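Local coordinates for coclaurine N-methyltransferase (Coptis japonica, PDB 6GKV), which catalyses N-methylation of coclaurine and probably related tetrahydroisoquinolines in alkaloid biosynthesis, using S-adenosyl-L-methionine as methyl donor, at residues A[271-276]-A[345-350]; A[34-39]-A[231-236]. One frame throughout, in Å; residues are numbered along the deposited sequence.

Contact 1 (A[271-276]-A[345-350]); sequences VSVVNH and SHVLFK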
loop_
_atom_site.group_PDB
_atom_site.type_symbol
_atom_site.label_atom_id
_atom_site.label_comp_id
_atom_site.label_asym_id
_atom_site.label_seq_id
_atom_site.Cartn_x
_atom_site.Cartn_y
_atom_site.Cartn_z
ATOM N N VAL A 271 4.366 8.962 12.374
ATOM C CA VAL A 271 4.753 7.604 12.732
ATOM C C VAL A 271 5.355 6.952 11.494
ATOM O O VAL A 271 5.209 7.467 10.384
ATOM C CB VAL A 271 3.570 6.777 13.219
ATOM C CG1 VAL A 271 2.963 7.386 14.494
ATOM C CG2 VAL A 271 2.537 6.695 12.113
ATOM N N SER A 272 6.008 5.809 11.671
ATOM C CA SER A 272 6.697 5.174 10.558
ATOM C C SER A 272 6.514 3.664 10.575
ATOM O O SER A 272 6.876 3.001 11.551
ATOM C CB SER A 272 8.181 5.536 10.611
ATOM O OG SER A 272 8.712 5.629 9.314
ATOM N N VAL A 273 5.962 3.110 9.495
ATOM C CA VAL A 273 5.671 1.683 9.482
ATOM C C VAL A 273 6.965 0.879 9.560
ATOM O O VAL A 273 7.941 1.137 8.854
ATOM C CB VAL A 273 4.824 1.251 8.231
ATOM C CG1 VAL A 273 5.570 1.503 6.920
ATOM C CG2 VAL A 273 4.434 -0.216 8.333
ATOM N N VAL A 274 6.955 -0.091 10.462
ATOM C CA VAL A 274 8.077 -0.989 10.664
ATOM C C VAL A 274 7.771 -2.381 10.120
ATOM O O VAL A 274 8.624 -3.027 9.504
ATOM C CB VAL A 274 8.430 -1.064 12.151
ATOM C CG1 VAL A 274 9.233 -2.340 12.463
ATOM C CG2 VAL A 274 9.191 0.208 12.544
ATOM N N ASN A 275 6.543 -2.834 10.350
ATOM C CA ASN A 275 6.094 -4.095 9.796
ATOM C C ASN A 275 4.639 -4.011 9.435
ATOM O O ASN A 275 3.949 -3.090 9.828
ATOM C CB ASN A 275 6.315 -5.244 10.766
ATOM C CG ASN A 275 6.725 -6.516 10.063
ATOM O OD1 ASN A 275 6.385 -6.735 8.899
ATOM N ND2 ASN A 275 7.490 -7.356 10.758
ATOM N N HIS A 276 4.181 -4.998 8.685
ATOM C CA HIS A 276 2.832 -5.015 8.192
ATOM C C HIS A 276 2.465 -6.452 7.878
ATOM O O HIS A 276 3.153 -7.127 7.117
ATOM C CB HIS A 276 2.703 -4.133 6.957
ATOM C CG HIS A 276 1.308 -4.031 6.437
ATOM N ND1 HIS A 276 1.022 -3.603 5.155
ATOM C CD2 HIS A 276 0.117 -4.305 7.018
ATOM C CE1 HIS A 276 -0.283 -3.622 4.971
ATOM N NE2 HIS A 276 -0.856 -4.046 6.085
ATOM N N SER A 345 -5.873 -6.495 9.222
ATOM C CA SER A 345 -4.546 -5.929 8.985
ATOM C C SER A 345 -3.843 -5.551 10.275
ATOM O O SER A 345 -4.424 -4.869 11.138
ATOM C CB SER A 345 -4.669 -4.697 8.089
ATOM O OG SER A 345 -3.434 -4.015 7.949
ATOM N N HIS A 346 -2.590 -5.978 10.408
ATOM C CA HIS A 346 -1.724 -5.559 11.518
ATOM C C HIS A 346 -0.570 -4.656 11.065
ATOM O O HIS A 346 0.248 -5.038 10.213
ATOM C CB HIS A 346 -1.146 -6.774 12.246
ATOM C CG HIS A 346 -2.164 -7.557 13.023
ATOM N ND1 HIS A 346 -1.875 -8.759 13.630
ATOM C CD2 HIS A 346 -3.463 -7.301 13.293
ATOM C CE1 HIS A 346 -2.955 -9.217 14.239
ATOM N NE2 HIS A 346 -3.929 -8.346 14.060
ATOM N N VAL A 347 -0.488 -3.473 11.666
ATOM C CA VAL A 347 0.586 -2.543 11.373
ATOM C C VAL A 347 1.409 -2.198 12.613
ATOM O O VAL A 347 0.856 -1.828 13.661
ATOM C CB VAL A 347 0.056 -1.241 10.762
ATOM C CG1 VAL A 347 1.210 -0.445 10.186
ATOM C CG2 VAL A 347 -0.984 -1.536 9.676
ATOM N N LEU A 348 2.738 -2.307 12.487
ATOM C CA LEU A 348 3.625 -1.896 13.570
ATOM C C LEU A 348 4.303 -0.582 13.186
ATOM O O LEU A 348 4.904 -0.475 12.119
ATOM C CB LEU A 348 4.657 -2.989 13.890
ATOM C CG LEU A 348 5.575 -2.744 15.102
ATOM C CD1 LEU A 348 4.785 -2.625 16.401
ATOM C CD2 LEU A 348 6.659 -3.820 15.229
ATOM N N PHE A 349 4.157 0.425 14.034
ATOM C CA PHE A 349 4.733 1.751 13.797
ATOM C C PHE A 349 5.793 2.088 14.843
ATOM O O PHE A 349 5.639 1.729 16.012
ATOM C CB PHE A 349 3.681 2.862 13.873
ATOM C CG PHE A 349 2.562 2.767 12.871
ATOM C CD1 PHE A 349 2.695 3.320 11.607
ATOM C CD2 PHE A 349 1.331 2.204 13.237
ATOM C CE1 PHE A 349 1.640 3.275 10.698
ATOM C CE2 PHE A 349 0.255 2.163 12.346
ATOM C CZ PHE A 349 0.405 2.705 11.075
ATOM N N LYS A 350 6.826 2.826 14.435
ATOM C CA LYS A 350 7.713 3.529 15.377
ATOM C C LYS A 350 7.509 5.046 15.242
ATOM O O LYS A 350 6.856 5.499 14.299
ATOM C CB LYS A 350 9.176 3.170 15.125
ATOM C CG LYS A 350 9.752 3.889 13.927
ATOM C CD LYS A 350 11.185 3.459 13.641
ATOM C CE LYS A 350 11.660 4.019 12.306
ATOM N NZ LYS A 350 12.878 3.299 11.832
#
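A classic beta bulge, in which V274 and N275 both face L348, interrupts the antiparallel pairing of strands 272-279 and 342-350. The two close one side of the mixed, Rossmann-like methyltransferase sheet, with strand 272-279 outermost within the chain. L348 O accepts a nearly straight bond (173°) from V274 N at 2.7 Å and a weak one from N275 N at 3.4 Å. Beyond the bulge, L348 N donates to N275 O over 3.0 Å, arriving above the carbonyl plane rather than on a lone pair. Before it, S272 and K350 are joined through both amides, S272 N lying 2.8 Å from K350 O.

Beside the bonded backbones, V271 CG2 approaches F349 CD1 to 3.4 Å. V273 and V347 cross at about a right angle, with V273 CG2 3.7 Å from V347 CG1. H276 shares their face of the sheet; its CG is anti to the backbone N (chi1 -176°), which sets the imidazole beside S345 so that NE2 hydrogen-bonds S345 OG at 3.2 Å. The ring edge also meets H346 O in plane, 3.3 Å from H276 CD2. Elsewhere V274 lies alongside L348, pointing the same way, while its CG2 meets the extended K350 chain.

H276 ND1 bonds Y266 of the second subunit, N275 OD1 takes both H276 N and Q52 of that subunit, and K350 forms a salt bridge to its D269. Gripped at both nitrogens, the H276 imidazole has its rotation fixed, and this outer strand is tied at once to its own sheet and to the dimer partner.

Contact 2 (A[34-39]-A[231-236]); sequences RRLQWG and KTFAYH
F233 and Y235 receive the last turns of helix 21-39, which packs against the connection leaving the central sheet after strand 221-230 and running into the short strand 235-236. Tight CH-pi packing comes first. G39 CA sits almost straight over the centre of the F233 ring, 3.4 Å from its centroid, an approach permitted because glycine has no CB to collide with F233 CZ. F233 CG lies between its backbone N and carbonyl carbon (chi1 53°), which brings the ring against the G39 end of the helix.

Apolar contact continues at the rim of the same ring, where L36 CD2 reaches F233 CZ at 3.8 Å, the two side chains crossing at about a right angle. Y40 adds an edge-to-face partner and H230 a stacked one, placing F233 among several rings.

The aromatic pair across the contact is an offset edge-to-face one: W38 turns the edge of its six-membered ring to the face of Y235, the planes 68° apart and the centroids 5.6 Å apart. W38 CH2 touches Y235 CB at 3.6 Å.

R35 supplies the polar-aromatic contact. Its chain, twisted about the CB-CG and CG-CD bonds, lays the guanidinium near-parallel to the tyrosine ring (planes 19° apart), with Y235 CD2 over one guanidinium face and R35 NE 3.3 Å from Y235 CE2. On W38, R35 NH1 lies over a face towards the rim, while R35 NH2 bonds E238 O. With an alanine here, Y235 would lose the flat group lying along its ring, E238 O would probably be left without this donor, and the indole would be likely to turn more freely. Y235 OH, hydrogen-bonded to W342 NE1, lies 3.7 Å from R35 CG.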
loop_
_atom_site.group_PDB
_atom_site.type_symbol
_atom_site.label_atom_id
_atom_site.label_comp_id
_atom_site.label_asym_id
_atom_site.label_seq_id
_atom_site.Cartn_x
_atom_site.Cartn_y
_atom_site.Cartn_z
ATOM N N ARG A 34 -22.376 -7.283 -4.408
ATOM C CA ARG A 34 -22.583 -5.970 -5.000
ATOM C C ARG A 34 -21.597 -4.911 -4.493
ATOM O O ARG A 34 -21.333 -3.937 -5.201
ATOM C CB ARG A 34 -24.003 -5.488 -4.740
ATOM C CG ARG A 34 -25.111 -6.227 -5.498
ATOM C CD ARG A 34 -26.492 -5.667 -5.094
ATOM N NE ARG A 34 -26.651 -4.282 -5.528
ATOM C CZ ARG A 34 -26.974 -3.260 -4.737
ATOM N NH1 ARG A 34 -27.196 -3.439 -3.439
ATOM N NH2 ARG A 34 -27.077 -2.047 -5.261
ATOM N N ARG A 35 -21.084 -5.071 -3.270
ATOM C CA ARG A 35 -20.110 -4.117 -2.735
ATOM C C ARG A 35 -18.758 -4.355 -3.415
ATOM O O ARG A 35 -18.076 -3.407 -3.815
ATOM C CB ARG A 35 -19.973 -4.233 -1.212
ATOM C CG ARG A 35 -19.001 -3.194 -0.608
ATOM C CD ARG A 35 -19.784 -2.170 0.168
ATOM N NE ARG A 35 -19.604 -0.827 -0.345
ATOM C CZ ARG A 35 -20.380 0.197 -0.018
ATOM N NH1 ARG A 35 -20.146 1.398 -0.535
ATOM N NH2 ARG A 35 -21.387 0.011 0.821
ATOM N N LEU A 36 -18.387 -5.623 -3.571
ATOM C CA LEU A 36 -17.199 -5.970 -4.345
ATOM C C LEU A 36 -17.248 -5.346 -5.741
ATOM O O LEU A 36 -16.245 -4.852 -6.263
ATOM C CB LEU A 36 -17.054 -7.483 -4.455
ATOM C CG LEU A 36 -16.697 -8.192 -3.149
ATOM C CD1 LEU A 36 -16.286 -9.620 -3.457
ATOM C CD2 LEU A 36 -15.595 -7.460 -2.406
ATOM N N GLN A 37 -18.428 -5.355 -6.334
ATOM C CA GLN A 37 -18.593 -4.893 -7.704
ATOM C C GLN A 37 -18.432 -3.383 -7.759
ATOM O O GLN A 37 -17.885 -2.832 -8.709
ATOM C CB GLN A 37 -19.963 -5.318 -8.239
ATOM C CG GLN A 37 -20.298 -4.833 -9.631
ATOM C CD GLN A 37 -19.576 -5.607 -10.705
ATOM O OE1 GLN A 37 -19.541 -6.841 -10.680
ATOM N NE2 GLN A 37 -18.994 -4.888 -11.662
ATOM N N TRP A 38 -18.916 -2.724 -6.716
ATOM C CA TRP A 38 -18.846 -1.281 -6.585
ATOM C C TRP A 38 -17.438 -0.872 -6.159
ATOM O O TRP A 38 -16.942 0.189 -6.539
ATOM C CB TRP A 38 -19.903 -0.820 -5.573
ATOM C CG TRP A 38 -19.743 0.563 -5.035
ATOM C CD1 TRP A 38 -20.418 1.679 -5.438
ATOM C CD2 TRP A 38 -18.875 0.979 -3.966
ATOM N NE1 TRP A 38 -20.012 2.767 -4.700
ATOM C CE2 TRP A 38 -19.069 2.364 -3.788
ATOM C CE3 TRP A 38 -17.924 0.317 -3.163
ATOM C CZ2 TRP A 38 -18.357 3.104 -2.834
ATOM C CZ3 TRP A 38 -17.221 1.051 -2.219
ATOM C CH2 TRP A 38 -17.432 2.428 -2.067
ATOM N N GLY A 39 -16.798 -1.742 -5.385
ATOM C CA GLY A 39 -15.444 -1.517 -4.913
ATOM C C GLY A 39 -14.300 -1.704 -5.901
ATOM O O GLY A 39 -13.440 -0.830 -6.009
ATOM N N LYS A 231 -9.014 -6.058 1.320
ATOM C CA LYS A 231 -7.616 -6.145 0.889
ATOM C C LYS A 231 -7.223 -5.050 -0.108
ATOM O O LYS A 231 -6.074 -4.637 -0.153
ATOM C CB LYS A 231 -7.326 -7.517 0.292
ATOM C CG LYS A 231 -7.914 -7.785 -1.099
ATOM C CD LYS A 231 -7.332 -9.106 -1.632
ATOM C CE LYS A 231 -8.143 -9.692 -2.773
ATOM N NZ LYS A 231 -7.841 -11.143 -2.951
ATOM N N THR A 232 -8.184 -4.516 -0.852
ATOM C CA THR A 232 -7.850 -3.570 -1.920
ATOM C C THR A 232 -8.460 -2.174 -1.805
ATOM O O THR A 232 -7.739 -1.173 -1.888
ATOM C CB THR A 232 -8.274 -4.156 -3.238
ATOM O OG1 THR A 232 -7.662 -5.438 -3.357
ATOM C CG2 THR A 232 -7.875 -3.256 -4.396
ATOM N N PHE A 233 -9.781 -2.093 -1.638
ATOM C CA PHE A 233 -10.411 -0.780 -1.617
ATOM C C PHE A 233 -10.800 -0.342 -0.211
ATOM O O PHE A 233 -10.690 -1.101 0.753
ATOM C CB PHE A 233 -11.623 -0.715 -2.580
ATOM C CG PHE A 233 -12.671 -1.802 -2.393
ATOM C CD1 PHE A 233 -13.657 -1.686 -1.423
ATOM C CD2 PHE A 233 -12.729 -2.891 -3.261
ATOM C CE1 PHE A 233 -14.639 -2.662 -1.277
ATOM C CE2 PHE A 233 -13.718 -3.871 -3.120
ATOM C CZ PHE A 233 -14.664 -3.753 -2.123
ATOM N N ALA A 234 -11.188 0.915 -0.084
ATOM C CA ALA A 234 -11.543 1.454 1.216
ATOM C C ALA A 234 -12.842 2.223 1.066
ATOM O O ALA A 234 -13.150 2.704 -0.034
ATOM C CB ALA A 234 -10.428 2.350 1.762
ATOM N N TYR A 235 -13.614 2.334 2.147
ATOM C CA TYR A 235 -14.883 3.064 2.044
ATOM C C TYR A 235 -15.571 3.380 3.362
ATOM O O TYR A 235 -15.519 2.603 4.333
ATOM C CB TYR A 235 -15.866 2.301 1.142
ATOM C CG TYR A 235 -16.172 0.862 1.540
ATOM C CD1 TYR A 235 -15.228 -0.145 1.386
ATOM C CD2 TYR A 235 -17.427 0.508 2.024
ATOM C CE1 TYR A 235 -15.513 -1.466 1.729
ATOM C CE2 TYR A 235 -17.720 -0.799 2.370
ATOM C CZ TYR A 235 -16.757 -1.786 2.210
ATOM O OH TYR A 235 -17.040 -3.084 2.544
ATOM N N HIS A 236 -16.191 4.557 3.389
ATOM C CA HIS A 236 -17.172 4.900 4.422
ATOM C C HIS A 236 -18.251 3.816 4.428
ATOM O O HIS A 236 -18.706 3.404 3.350
ATOM C CB HIS A 236 -17.834 6.258 4.155
ATOM C CG HIS A 236 -16.948 7.449 4.365
ATOM N ND1 HIS A 236 -16.642 7.939 5.621
ATOM C CD2 HIS A 236 -16.372 8.302 3.482
ATOM C CE1 HIS A 236 -15.885 9.016 5.501
ATOM N NE2 HIS A 236 -15.706 9.260 4.211
#

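How the contacts relate
Along the chain, both segments of contact 2 come before either segment of contact 1. Their centres are 23 Å apart and their nearest atoms about 8 Å, so they do not touch. The adjacent sheet strands 221-230 and 342-350 connect them. The first runs into the 231-236 segment of contact 2; the second begins at W342, which meets contact 2, and ends in contact 1. Contact 2 thus packs the N-terminal helical part against one end of these strands, and contact 1 completes the sheet's last pairing beside the second subunit. Bound N-methylheliamine lies about 7 Å from the side chain of Y235, so contact 2 is nearer the ligand and contact 1 nearer the dimer partner.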